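Side-chain contacts in regulatory protein of LacI family (Chloroflexus aggregans, PDB 3BBL), which probably regulates transcription by binding DNA through a separate domain, while a periplasmic-binding-protein-like region responds to a small effector: residues V117-G122 with L274-S279; R126-L131 with Q145-A150; L195-A200 with L236-Q241; L178-L183 with R187-I192. One frame throughout, in Å; residues are numbered along the deposited sequence.

Contact 1 of 4, residues V117-G122 with L274-S279; sequences VEYLIG and LIIRAS
I276, which packs on the ring of Y119, is followed directly by R277, and the guanidinium of that arginine anchors the end of the chain: NH1 is hydrogen-bonded to the carbonyl of L236 and NH2 forms a salt bridge with D225. I275 CG2 sits 3.7 Å above the guanidinium plane, over its centre. With R277 turned to this polar side, I276 faces the helix, and there the contact is apolar. Its CD1 methyl rests over one face of the Y119 ring, 3.6 Å from the centroid and only 13° off the ring normal, a clean CH-pi contact. The methyl is closest to CE2 of Y119, at 3.5 Å, while I276 CG1 reaches over toward CE1 and CZ of the same ring. The other branch, I276 CG2, extends to the phenol end and lies 3.5 Å from Y119 OH. Isoleucine and tyrosine thus approach from opposite directions, the branched chain spread over the ring from its middle to its oxygen. L274 takes the root of the tyrosine instead: its CD2 lies 3.7 Å from Y119 CB and meets the ring obliquely, the two side chains crossing at about a right angle. Y119 can span both residues because its CG is anti to the backbone N (chi1 180°), which sends the ring out from helix 109-123 toward the chain's C-terminal end. Around the contact, L274 also packs on I221 of strand 219-223, I276 touches S237 of strand 237-240, and L120, next to Y119, covers A219 and I221, seating helix 109-123 against the sheet.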
loop_
_atom_site.group_PDB
_atom_site.type_symbol
_atom_site.label_atom_id
_atom_site.label_comp_id
_atom_site.label_asym_id
_atom_site.label_seq_id
_atom_site.Cartn_x
_atom_site.Cartn_y
_atom_site.Cartn_z
ATOM N N VAL A 117 0.067 11.571 22.908
ATOM C CA VAL A 117 0.187 11.375 24.347
ATOM C C VAL A 117 -0.628 12.399 25.130
ATOM O O VAL A 117 -1.268 12.051 26.115
ATOM C CB VAL A 117 1.666 11.414 24.800
ATOM C CG1 VAL A 117 1.758 11.193 26.291
ATOM C CG2 VAL A 117 2.445 10.331 24.088
ATOM N N GLU A 118 -0.617 13.656 24.693
ATOM C CA GLU A 118 -1.390 14.695 25.380
ATOM C C GLU A 118 -2.861 14.311 25.381
ATOM O O GLU A 118 -3.575 14.519 26.359
ATOM C CB GLU A 118 -1.231 16.053 24.690
ATOM C CG GLU A 118 0.187 16.604 24.756
ATOM C CD GLU A 118 0.347 17.906 24.007
ATOM O OE1 GLU A 118 -0.352 18.091 22.987
ATOM O OE2 GLU A 118 1.179 18.734 24.427
ATOM N N TYR A 119 -3.308 13.741 24.268
ATOM C CA TYR A 119 -4.692 13.313 24.145
ATOM C C TYR A 119 -5.003 12.227 25.178
ATOM O O TYR A 119 -6.021 12.282 25.861
ATOM C CB TYR A 119 -4.972 12.782 22.738
ATOM C CG TYR A 119 -6.404 12.336 22.575
ATOM C CD1 TYR A 119 -7.414 13.253 22.304
ATOM C CD2 TYR A 119 -6.760 11.006 22.773
ATOM C CE1 TYR A 119 -8.748 12.855 22.240
ATOM C CE2 TYR A 119 -8.087 10.597 22.715
ATOM C CZ TYR A 119 -9.075 11.523 22.450
ATOM O OH TYR A 119 -10.388 11.103 22.411
ATOM N N LEU A 120 -4.124 11.235 25.287
ATOM C CA LEU A 120 -4.333 10.169 26.253
ATOM C C LEU A 120 -4.356 10.747 27.675
ATOM O O LEU A 120 -5.216 10.407 28.472
ATOM C CB LEU A 120 -3.249 9.100 26.101
ATOM C CG LEU A 120 -3.345 8.317 24.788
ATOM C CD1 LEU A 120 -2.088 7.485 24.599
ATOM C CD2 LEU A 120 -4.593 7.431 24.795
ATOM N N ILE A 121 -3.427 11.643 27.980
ATOM C CA ILE A 121 -3.392 12.255 29.305
ATOM C C ILE A 121 -4.691 13.025 29.557
ATOM O O ILE A 121 -5.191 13.062 30.683
ATOM C CB ILE A 121 -2.186 13.212 29.427
ATOM C CG1 ILE A 121 -0.893 12.404 29.374
ATOM C CG2 ILE A 121 -2.280 14.027 30.696
ATOM C CD1 ILE A 121 0.349 13.247 29.351
ATOM N N GLY A 122 -5.232 13.623 28.495
ATOM C CA GLY A 122 -6.469 14.376 28.598
ATOM C C GLY A 122 -7.667 13.498 28.909
ATOM O O GLY A 122 -8.711 13.986 29.336
ATOM N N LEU A 274 -3.438 14.145 14.383
ATOM C CA LEU A 274 -3.863 13.019 15.197
ATOM C C LEU A 274 -5.266 12.654 14.741
ATOM O O LEU A 274 -6.122 13.517 14.639
ATOM C CB LEU A 274 -3.873 13.399 16.681
ATOM C CG LEU A 274 -4.411 12.337 17.646
ATOM C CD1 LEU A 274 -3.561 11.079 17.571
ATOM C CD2 LEU A 274 -4.420 12.892 19.065
ATOM N N ILE A 275 -5.489 11.380 14.440
ATOM C CA ILE A 275 -6.805 10.928 14.002
ATOM C C ILE A 275 -7.430 10.055 15.082
ATOM O O ILE A 275 -7.019 8.913 15.282
ATOM C CB ILE A 275 -6.722 10.102 12.707
ATOM C CG1 ILE A 275 -5.876 10.841 11.664
ATOM C CG2 ILE A 275 -8.115 9.859 12.167
ATOM C CD1 ILE A 275 -6.372 12.233 11.340
ATOM N N ILE A 276 -8.412 10.608 15.787
ATOM C CA ILE A 276 -9.108 9.879 16.844
ATOM C C ILE A 276 -10.363 9.220 16.288
ATOM O O ILE A 276 -11.244 9.887 15.745
ATOM C CB ILE A 276 -9.525 10.812 17.996
ATOM C CG1 ILE A 276 -8.287 11.472 18.605
ATOM C CG2 ILE A 276 -10.267 10.018 19.066
ATOM C CD1 ILE A 276 -7.339 10.499 19.261
ATOM N N ARG A 277 -10.440 7.904 16.431
ATOM C CA ARG A 277 -11.580 7.168 15.927
ATOM C C ARG A 277 -12.391 6.512 17.039
ATOM O O ARG A 277 -11.836 5.994 18.002
ATOM C CB ARG A 277 -11.110 6.103 14.931
ATOM C CG ARG A 277 -10.380 6.645 13.724
ATOM C CD ARG A 277 -10.189 5.563 12.667
ATOM N NE ARG A 277 -9.769 6.120 11.379
ATOM C CZ ARG A 277 -8.506 6.290 10.990
ATOM N NH1 ARG A 277 -7.500 5.941 11.780
ATOM N NH2 ARG A 277 -8.251 6.828 9.808
ATOM N N ALA A 278 -13.713 6.547 16.890
ATOM C CA ALA A 278 -14.637 5.948 17.849
ATOM C C ALA A 278 -15.514 4.966 17.070
ATOM O O ALA A 278 -15.305 4.782 15.875
ATOM C CB ALA A 278 -15.485 7.029 18.494
ATOM N N SER A 279 -16.485 4.342 17.742
ATOM C CA SER A 279 -17.397 3.365 17.123
ATOM C C SER A 279 -17.578 3.467 15.590
ATOM O O SER A 279 -17.680 2.442 14.903
ATOM C CB SER A 279 -18.764 3.424 17.823
ATOM O OG SER A 279 -19.190 4.762 18.026
#

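Contact 2 of 4, residues R126-L131 with Q145-A150; sequences RRIAIL and QGYLEA
Y147, I130 and I128 carry the contact between helix 138-153 and strand 128-132, whose local segments run nearly antiparallel with axes 10.3 Å apart. The ring of Y147 lies alongside I130, the two side chains sliding past each other in opposite directions. I130 CG2 stands over the centre of one ring face, 3.8 Å from the centroid, in a CH-pi contact, while CD1 of the same isoleucine reaches back to Y147 CB at 3.9 Å. The branches divide this way because I130 CG1 is anti to the backbone N (chi1 -176°), which leaves CG2 between that nitrogen and the carbonyl carbon. At the far end of the ring, Y147 OH donates a 2.7 Å hydrogen bond to I128 O, making a C=O...O angle of 147°, with the hydroxyl tilted 26° from the carbonyl plane. The side chain of I128 adds a looser touch, its CG2 lying 4.3 Å from Y147 CE1. The residues in contact are buried parts of a beta-alpha-beta unit completed by strand 163-165. A hydroxyl carried into this apolar layer is thus satisfied by a strand carbonyl, and bond and methyl together limit how far the ring can shift or turn.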
loop_
_atom_site.group_PDB
_atom_site.type_symbol
_atom_site.label_atom_id
_atom_site.label_comp_id
_atom_site.label_asym_id
_atom_site.label_seq_id
_atom_site.Cartn_x
_atom_site.Cartn_y
_atom_site.Cartn_z
ATOM N N ARG A 126 -2.659 7.607 33.020
ATOM C CA ARG A 126 -1.433 7.942 33.725
ATOM C C ARG A 126 -0.368 6.881 33.526
ATOM O O ARG A 126 0.803 7.147 33.754
ATOM C CB ARG A 126 -1.685 8.168 35.224
ATOM C CG ARG A 126 -2.620 9.319 35.524
ATOM C CD ARG A 126 -2.597 9.681 37.000
ATOM N NE ARG A 126 -1.541 10.640 37.331
ATOM C CZ ARG A 126 -0.556 10.413 38.200
ATOM N NH1 ARG A 126 -0.476 9.249 38.837
ATOM N NH2 ARG A 126 0.356 11.352 38.435
ATOM N N ARG A 127 -0.764 5.667 33.165
ATOM C CA ARG A 127 0.217 4.618 32.930
ATOM C C ARG A 127 0.193 4.381 31.428
ATOM O O ARG A 127 -0.592 3.583 30.916
ATOM C CB ARG A 127 -0.139 3.355 33.721
ATOM C CG ARG A 127 -0.140 3.557 35.250
ATOM C CD ARG A 127 -0.087 2.254 36.053
ATOM N NE ARG A 127 -1.233 1.375 35.826
ATOM C CZ ARG A 127 -2.477 1.627 36.219
ATOM N NH1 ARG A 127 -2.762 2.738 36.870
ATOM N NH2 ARG A 127 -3.445 0.765 35.944
ATOM N N ILE A 128 1.046 5.119 30.730
ATOM C CA ILE A 128 1.118 5.043 29.280
ATOM C C ILE A 128 2.459 4.484 28.836
ATOM O O ILE A 128 3.510 4.999 29.194
ATOM C CB ILE A 128 0.936 6.442 28.650
ATOM C CG1 ILE A 128 -0.298 7.118 29.254
ATOM C CG2 ILE A 128 0.827 6.322 27.129
ATOM C CD1 ILE A 128 -0.435 8.595 28.936
ATOM N N ALA A 129 2.410 3.420 28.051
ATOM C CA ALA A 129 3.618 2.794 27.569
ATOM C C ALA A 129 3.786 3.082 26.076
ATOM O O ALA A 129 2.856 3.561 25.408
ATOM C CB ALA A 129 3.542 1.288 27.813
ATOM N N ILE A 130 4.971 2.777 25.557
ATOM C CA ILE A 130 5.241 2.990 24.144
ATOM C C ILE A 130 6.091 1.877 23.525
ATOM O O ILE A 130 7.059 1.394 24.122
ATOM C CB ILE A 130 5.941 4.367 23.919
ATOM C CG1 ILE A 130 6.122 4.628 22.423
ATOM C CG2 ILE A 130 7.276 4.414 24.681
ATOM C CD1 ILE A 130 6.706 5.996 22.117
ATOM N N LEU A 131 5.695 1.463 22.331
ATOM C CA LEU A 131 6.413 0.449 21.581
ATOM C C LEU A 131 7.269 1.258 20.609
ATOM O O LEU A 131 6.791 1.759 19.595
ATOM C CB LEU A 131 5.420 -0.453 20.846
ATOM C CG LEU A 131 4.368 -1.072 21.777
ATOM C CD1 LEU A 131 3.553 -2.112 21.019
ATOM C CD2 LEU A 131 5.046 -1.698 22.985
ATOM N N GLN A 145 10.787 11.034 21.225
ATOM C CA GLN A 145 10.999 12.311 21.899
ATOM C C GLN A 145 9.682 12.988 22.273
ATOM O O GLN A 145 9.549 13.534 23.372
ATOM C CB GLN A 145 11.841 13.235 21.003
ATOM C CG GLN A 145 12.284 14.550 21.639
ATOM C CD GLN A 145 13.001 14.353 22.967
ATOM O OE1 GLN A 145 13.903 13.512 23.091
ATOM N NE2 GLN A 145 12.609 15.136 23.965
ATOM N N GLY A 146 8.714 12.946 21.363
ATOM C CA GLY A 146 7.420 13.557 21.625
ATOM C C GLY A 146 6.740 12.950 22.841
ATOM O O GLY A 146 6.084 13.644 23.619
ATOM N N TYR A 147 6.901 11.641 22.995
ATOM C CA TYR A 147 6.345 10.904 24.120
ATOM C C TYR A 147 6.992 11.406 25.424
ATOM O O TYR A 147 6.302 11.767 26.380
ATOM C CB TYR A 147 6.625 9.407 23.923
ATOM C CG TYR A 147 6.403 8.544 25.146
ATOM C CD1 TYR A 147 5.138 8.069 25.468
ATOM C CD2 TYR A 147 7.465 8.190 25.972
ATOM C CE1 TYR A 147 4.940 7.253 26.584
ATOM C CE2 TYR A 147 7.281 7.388 27.085
ATOM C CZ TYR A 147 6.019 6.918 27.387
ATOM O OH TYR A 147 5.839 6.103 28.479
ATOM N N LEU A 148 8.323 11.420 25.452
ATOM C CA LEU A 148 9.059 11.872 26.622
ATOM C C LEU A 148 8.644 13.281 27.019
ATOM O O LEU A 148 8.427 13.561 28.199
ATOM C CB LEU A 148 10.565 11.830 26.352
ATOM C CG LEU A 148 11.108 10.447 25.975
ATOM C CD1 LEU A 148 12.586 10.547 25.646
ATOM C CD2 LEU A 148 10.864 9.466 27.114
ATOM N N GLU A 149 8.523 14.164 26.034
ATOM C CA GLU A 149 8.129 15.544 26.299
ATOM C C GLU A 149 6.741 15.659 26.911
ATOM O O GLU A 149 6.542 16.393 27.873
ATOM C CB GLU A 149 8.183 16.372 25.012
ATOM C CG GLU A 149 9.526 16.997 24.737
ATOM C CD GLU A 149 9.633 17.570 23.328
ATOM O OE1 GLU A 149 8.664 18.225 22.868
ATOM O OE2 GLU A 149 10.690 17.365 22.687
ATOM N N ALA A 150 5.778 14.942 26.345
ATOM C CA ALA A 150 4.425 15.002 26.869
ATOM C C ALA A 150 4.357 14.429 28.284
ATOM O O ALA A 150 3.713 15.008 29.158
ATOM C CB ALA A 150 3.468 14.252 25.948
#

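Contact 3 of 4, residues L195-A200 with L236-Q241; sequences LNDTMA and LSSVRQ. With EDO (1,2-ethanediol), chain C.
The Rossmann-like C-terminal subdomain of the LacI family places helix N termini at the cleft between the two subdomains, and D197 opens one such helix, 197-209, with N196 as its N-cap residue. Weak hydrogen bonds between T198 OG1 and both Q18 OE1 and the backbone N of V19 are consistent with this end facing the cleft, the probable effector site. The aspartate reaches across to strand 237-240, where S238 OG donates to D197 OD1 at 2.7 Å, and OD1 receives it on its syn lone pair, the side of the other carboxylate oxygen. That other oxygen, OD2, accepts from the backbone N of A226, and S238 OG is itself hydrogen-bonded to D225 N, so carboxylate and hydroxyl together hold the loop after strand 219-223. The serine oxygen reaches the acid because it is anti to its own backbone N (chi1 -172°). Beside this polar pair lies an apolar one: L236 CD2 packs 3.8 Å from A200 CB, one turn further along the helix, and 3.9 Å from D197 OD1, while I220 touches both L236 and A200. On the other branch, L236 CD1 approaches a bound 1,2-ethanediol at 3.4 Å from its O2, and that same oxygen accepts a nearly straight hydrogen bond from S237 N, 3.0 Å long with an N-H...O angle of 174°.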
loop_
_atom_site.group_PDB
_atom_site.type_symbol
_atom_site.label_atom_id
_atom_site.label_comp_id
_atom_site.label_asym_id
_atom_site.label_seq_id
_atom_site.Cartn_x
_atom_site.Cartn_y
_atom_site.Cartn_z
ATOM N N LEU A 195 4.988 3.065 17.396
ATOM C CA LEU A 195 5.633 3.866 16.358
ATOM C C LEU A 195 5.179 3.643 14.926
ATOM O O LEU A 195 5.629 4.346 14.025
ATOM C CB LEU A 195 7.154 3.767 16.457
ATOM C CG LEU A 195 7.708 4.415 17.737
ATOM C CD1 LEU A 195 9.167 4.823 17.516
ATOM C CD2 LEU A 195 6.881 5.629 18.122
ATOM N N ASN A 196 4.309 2.658 14.714
ATOM C CA ASN A 196 3.708 2.412 13.405
ATOM C C ASN A 196 2.457 1.575 13.630
ATOM O O ASN A 196 2.297 0.984 14.693
ATOM C CB ASN A 196 4.696 1.785 12.396
ATOM C CG ASN A 196 4.930 0.306 12.597
ATOM O OD1 ASN A 196 5.760 -0.282 11.904
ATOM N ND2 ASN A 196 4.221 -0.304 13.523
ATOM N N ASP A 197 1.549 1.559 12.661
ATOM C CA ASP A 197 0.309 0.820 12.821
ATOM C C ASP A 197 0.484 -0.685 12.866
ATOM O O ASP A 197 -0.304 -1.388 13.506
ATOM C CB ASP A 197 -0.684 1.194 11.724
ATOM C CG ASP A 197 -1.132 2.638 11.809
ATOM O OD1 ASP A 197 -1.011 3.252 12.885
ATOM O OD2 ASP A 197 -1.626 3.157 10.801
ATOM N N THR A 198 1.512 -1.192 12.200
ATOM C CA THR A 198 1.748 -2.633 12.225
ATOM C C THR A 198 1.934 -3.086 13.674
ATOM O O THR A 198 1.386 -4.107 14.086
ATOM C CB THR A 198 2.996 -3.007 11.421
ATOM O OG1 THR A 198 2.933 -2.371 10.143
ATOM C CG2 THR A 198 3.065 -4.504 11.220
HETATM N N MSE A 199 2.711 -2.317 14.436
HETATM C CA MSE A 199 2.953 -2.616 15.840
HETATM C C MSE A 199 1.645 -2.539 16.618
HETATM O O MSE A 199 1.340 -3.417 17.424
HETATM C CB MSE A 199 3.969 -1.640 16.434
HETATM C CG MSE A 199 5.341 -1.784 15.839
HETATM SE SE MSE A 199 6.478 -0.483 16.740
HETATM C CE MSE A 199 7.546 -1.691 17.808
ATOM N N ALA A 200 0.867 -1.491 16.364
ATOM C CA ALA A 200 -0.414 -1.313 17.047
ATOM C C ALA A 200 -1.355 -2.504 16.822
ATOM O O ALA A 200 -2.107 -2.904 17.724
ATOM C CB ALA A 200 -1.071 -0.038 16.577
ATOM N N LEU A 236 -8.823 1.852 14.639
ATOM C CA LEU A 236 -7.613 2.344 15.278
ATOM C C LEU A 236 -7.311 3.830 15.128
ATOM O O LEU A 236 -7.299 4.367 14.026
ATOM C CB LEU A 236 -6.414 1.539 14.769
ATOM C CG LEU A 236 -5.037 1.941 15.302
ATOM C CD1 LEU A 236 -4.935 1.618 16.797
ATOM C CD2 LEU A 236 -3.961 1.204 14.516
ATOM N N SER A 237 -7.074 4.490 16.255
ATOM C CA SER A 237 -6.695 5.895 16.245
ATOM C C SER A 237 -5.216 5.893 15.871
ATOM O O SER A 237 -4.457 5.011 16.302
ATOM C CB SER A 237 -6.894 6.515 17.620
ATOM O OG SER A 237 -8.246 6.878 17.798
ATOM N N SER A 238 -4.805 6.867 15.066
ATOM C CA SER A 238 -3.424 6.910 14.610
ATOM C C SER A 238 -2.991 8.299 14.190
ATOM O O SER A 238 -3.822 9.175 13.973
ATOM C CB SER A 238 -3.265 5.962 13.421
ATOM O OG SER A 238 -1.912 5.810 13.051
ATOM N N VAL A 239 -1.680 8.489 14.078
ATOM C CA VAL A 239 -1.123 9.765 13.649
ATOM C C VAL A 239 -0.949 9.734 12.132
ATOM O O VAL A 239 -0.230 8.891 11.597
ATOM C CB VAL A 239 0.249 10.034 14.289
ATOM C CG1 VAL A 239 0.773 11.382 13.817
ATOM C CG2 VAL A 239 0.138 10.006 15.802
ATOM N N ARG A 240 -1.621 10.651 11.443
ATOM C CA ARG A 240 -1.531 10.739 9.988
ATOM C C ARG A 240 -0.496 11.775 9.575
ATOM O O ARG A 240 -0.428 12.867 10.146
ATOM C CB ARG A 240 -2.879 11.121 9.392
ATOM C CG ARG A 240 -2.875 11.229 7.881
ATOM C CD ARG A 240 -4.214 11.717 7.390
ATOM N NE ARG A 240 -5.270 10.772 7.727
ATOM C CZ ARG A 240 -6.565 11.071 7.744
ATOM N NH1 ARG A 240 -6.974 12.297 7.450
ATOM N NH2 ARG A 240 -7.450 10.143 8.052
ATOM N N GLN A 241 0.316 11.413 8.587
ATOM C CA GLN A 241 1.343 12.308 8.065
ATOM C C GLN A 241 0.899 12.773 6.681
ATOM O O GLN A 241 0.311 12.003 5.924
ATOM C CB GLN A 241 2.690 11.585 7.962
ATOM C CG GLN A 241 3.246 11.085 9.282
ATOM C CD GLN A 241 4.688 10.632 9.169
ATOM O OE1 GLN A 241 5.023 9.792 8.342
ATOM N NE2 GLN A 241 5.552 11.191 10.006
HETATM C C1 EDO C . -8.351 2.243 20.885
HETATM O O1 EDO C . -7.748 3.080 21.881
HETATM C C2 EDO C . -8.557 3.013 19.574
HETATM O O2 EDO C . -7.398 2.914 18.752
#

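Contact 4 of 4, residues L178-L183 with R187-I192; sequences LHLLDL and RRPTAI
R188 and L183 supply the polar part of this helix-to-strand connection. NH2 of R188 donates to L183 O at 2.9 Å, in the carbonyl plane but with an N-H...O angle of 139°, and R188 NE adds a weak bond of 3.2 Å to the same L183 O. The guanidinium comes back over the turn because the R188 chain bends at its third torsion (chi3 -51°). The apolar part has two patches. In one, the aliphatic stem of the arginine lies obliquely across L181, with R188 CD 4.0 Å from L181 CD2. In the other, L180 packs on P189 and I192: its CB is 4.2 Å from P189 CG, and its CD1 meets I192 CD1 at 4.1 Å. L183 bridges to the turn itself, CD1 lying 3.6 Å from R187 O, while the charged end of R187 is taken by E159 in a salt bridge. L180 and P189 also touch A129 of strand 128-132, so the connection from helix 170-181 to strand 191-194 is seated against the sheet. One carbonyl just past the helix thus receives two donors from a single arginine, which ties the turn to the following chain and probably places positive charge near the helix C-terminal end, where it would offset the dipole.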
loop_
_atom_site.group_PDB
_atom_site.type_symbol
_atom_site.label_atom_id
_atom_site.label_comp_id
_atom_site.label_asym_id
_atom_site.label_seq_id
_atom_site.Cartn_x
_atom_site.Cartn_y
_atom_site.Cartn_z
ATOM N N LEU A 178 2.234 -8.312 25.075
ATOM C CA LEU A 178 1.917 -9.436 25.941
ATOM C C LEU A 178 2.803 -9.335 27.189
ATOM O O LEU A 178 2.376 -9.644 28.296
ATOM C CB LEU A 178 2.137 -10.764 25.202
ATOM C CG LEU A 178 1.058 -11.127 24.171
ATOM C CD1 LEU A 178 1.464 -12.377 23.408
ATOM C CD2 LEU A 178 -0.279 -11.332 24.867
ATOM N N HIS A 179 4.036 -8.880 27.004
ATOM C CA HIS A 179 4.949 -8.714 28.128
ATOM C C HIS A 179 4.342 -7.696 29.100
ATOM O O HIS A 179 4.367 -7.888 30.305
ATOM C CB HIS A 179 6.309 -8.212 27.627
ATOM C CG HIS A 179 7.255 -7.840 28.724
ATOM N ND1 HIS A 179 7.879 -8.777 29.519
ATOM C CD2 HIS A 179 7.688 -6.630 29.157
ATOM C CE1 HIS A 179 8.659 -8.163 30.391
ATOM N NE2 HIS A 179 8.561 -6.861 30.192
ATOM N N LEU A 180 3.789 -6.616 28.564
ATOM C CA LEU A 180 3.174 -5.575 29.384
ATOM C C LEU A 180 1.876 -6.044 30.024
ATOM O O LEU A 180 1.572 -5.680 31.151
ATOM C CB LEU A 180 2.911 -4.316 28.544
ATOM C CG LEU A 180 4.145 -3.498 28.151
ATOM C CD1 LEU A 180 3.755 -2.409 27.183
ATOM C CD2 LEU A 180 4.784 -2.902 29.390
ATOM N N LEU A 181 1.106 -6.850 29.301
ATOM C CA LEU A 181 -0.147 -7.359 29.835
ATOM C C LEU A 181 0.100 -8.439 30.895
ATOM O O LEU A 181 -0.821 -8.831 31.615
ATOM C CB LEU A 181 -1.030 -7.899 28.704
ATOM C CG LEU A 181 -1.454 -6.833 27.678
ATOM C CD1 LEU A 181 -2.437 -7.413 26.678
ATOM C CD2 LEU A 181 -2.083 -5.652 28.393
ATOM N N ASP A 182 1.338 -8.922 30.984
ATOM C CA ASP A 182 1.697 -9.920 31.993
ATOM C C ASP A 182 1.724 -9.233 33.358
ATOM O O ASP A 182 1.746 -9.903 34.398
ATOM C CB ASP A 182 3.083 -10.534 31.739
ATOM C CG ASP A 182 3.068 -11.631 30.681
ATOM O OD1 ASP A 182 2.043 -12.327 30.543
ATOM O OD2 ASP A 182 4.096 -11.815 29.997
ATOM N N LEU A 183 1.757 -7.899 33.351
ATOM C CA LEU A 183 1.767 -7.147 34.601
ATOM C C LEU A 183 0.369 -7.201 35.192
ATOM O O LEU A 183 -0.612 -7.332 34.460
ATOM C CB LEU A 183 2.167 -5.694 34.355
ATOM C CG LEU A 183 3.587 -5.457 33.835
ATOM C CD1 LEU A 183 3.723 -4.013 33.362
ATOM C CD2 LEU A 183 4.607 -5.772 34.920
ATOM N N ARG A 187 -0.114 -2.620 37.986
ATOM C CA ARG A 187 1.079 -2.149 37.277
ATOM C C ARG A 187 0.960 -2.076 35.763
ATOM O O ARG A 187 1.816 -1.511 35.091
ATOM C CB ARG A 187 2.272 -3.045 37.626
ATOM C CG ARG A 187 2.766 -2.897 39.052
ATOM C CD ARG A 187 4.041 -2.067 39.114
ATOM N NE ARG A 187 3.928 -0.858 38.316
ATOM C CZ ARG A 187 4.752 -0.531 37.321
ATOM N NH1 ARG A 187 5.773 -1.322 36.996
ATOM N NH2 ARG A 187 4.543 0.586 36.638
ATOM N N ARG A 188 -0.096 -2.660 35.228
ATOM C CA ARG A 188 -0.306 -2.685 33.791
ATOM C C ARG A 188 -0.640 -1.309 33.209
ATOM O O ARG A 188 -1.379 -0.539 33.812
ATOM C CB ARG A 188 -1.431 -3.675 33.504
ATOM C CG ARG A 188 -1.946 -3.714 32.093
ATOM C CD ARG A 188 -3.190 -4.574 32.084
ATOM N NE ARG A 188 -2.924 -5.853 32.741
ATOM C CZ ARG A 188 -3.839 -6.571 33.385
ATOM N NH1 ARG A 188 -5.094 -6.133 33.453
ATOM N NH2 ARG A 188 -3.490 -7.710 33.978
ATOM N N PRO A 189 -0.080 -0.977 32.034
ATOM C CA PRO A 189 -0.399 0.333 31.450
ATOM C C PRO A 189 -1.839 0.333 30.942
ATOM O O PRO A 189 -2.372 -0.707 30.566
ATOM C CB PRO A 189 0.611 0.471 30.309
ATOM C CG PRO A 189 0.862 -0.946 29.900
ATOM C CD PRO A 189 0.936 -1.683 31.231
ATOM N N THR A 190 -2.471 1.499 30.955
ATOM C CA THR A 190 -3.837 1.617 30.487
ATOM C C THR A 190 -3.872 2.131 29.050
ATOM O O THR A 190 -4.910 2.123 28.399
ATOM C CB THR A 190 -4.643 2.564 31.368
ATOM O OG1 THR A 190 -4.035 3.855 31.335
ATOM C CG2 THR A 190 -4.697 2.055 32.790
ATOM N N ALA A 191 -2.730 2.582 28.556
ATOM C CA ALA A 191 -2.655 3.070 27.196
ATOM C C ALA A 191 -1.286 2.776 26.582
ATOM O O ALA A 191 -0.258 2.815 27.260
ATOM C CB ALA A 191 -2.959 4.564 27.152
ATOM N N ILE A 192 -1.292 2.471 25.290
ATOM C CA ILE A 192 -0.074 2.164 24.566
ATOM C C ILE A 192 0.037 2.946 23.265
ATOM O O ILE A 192 -0.878 2.950 22.446
ATOM C CB ILE A 192 0.014 0.651 24.256
ATOM C CG1 ILE A 192 0.152 -0.131 25.565
ATOM C CG2 ILE A 192 1.203 0.358 23.353
ATOM C CD1 ILE A 192 0.194 -1.636 25.400
#

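Contact 1 closes the longest loop, from helix 109-123 to the end of strand 267-275, and the other three lie within it in series. Contact 2 comes first, a short closure within one beta-alpha-beta unit; contact 4 follows, tighter still, turning helix 170-181 into strand 191-194; contact 3 then joins helix 197-209 to strand 237-240. None crosses another. All reach the same mixed sheet: strands 128-132 and 191-194 are neighbours in it, as are 237-240 and 267-275. Contacts 1 and 2 meet directly where V117 packs on Y147 and A150, bringing helices 109-123 and 138-153 together, while segments 187-192 and 195-200 almost adjoin along the chain.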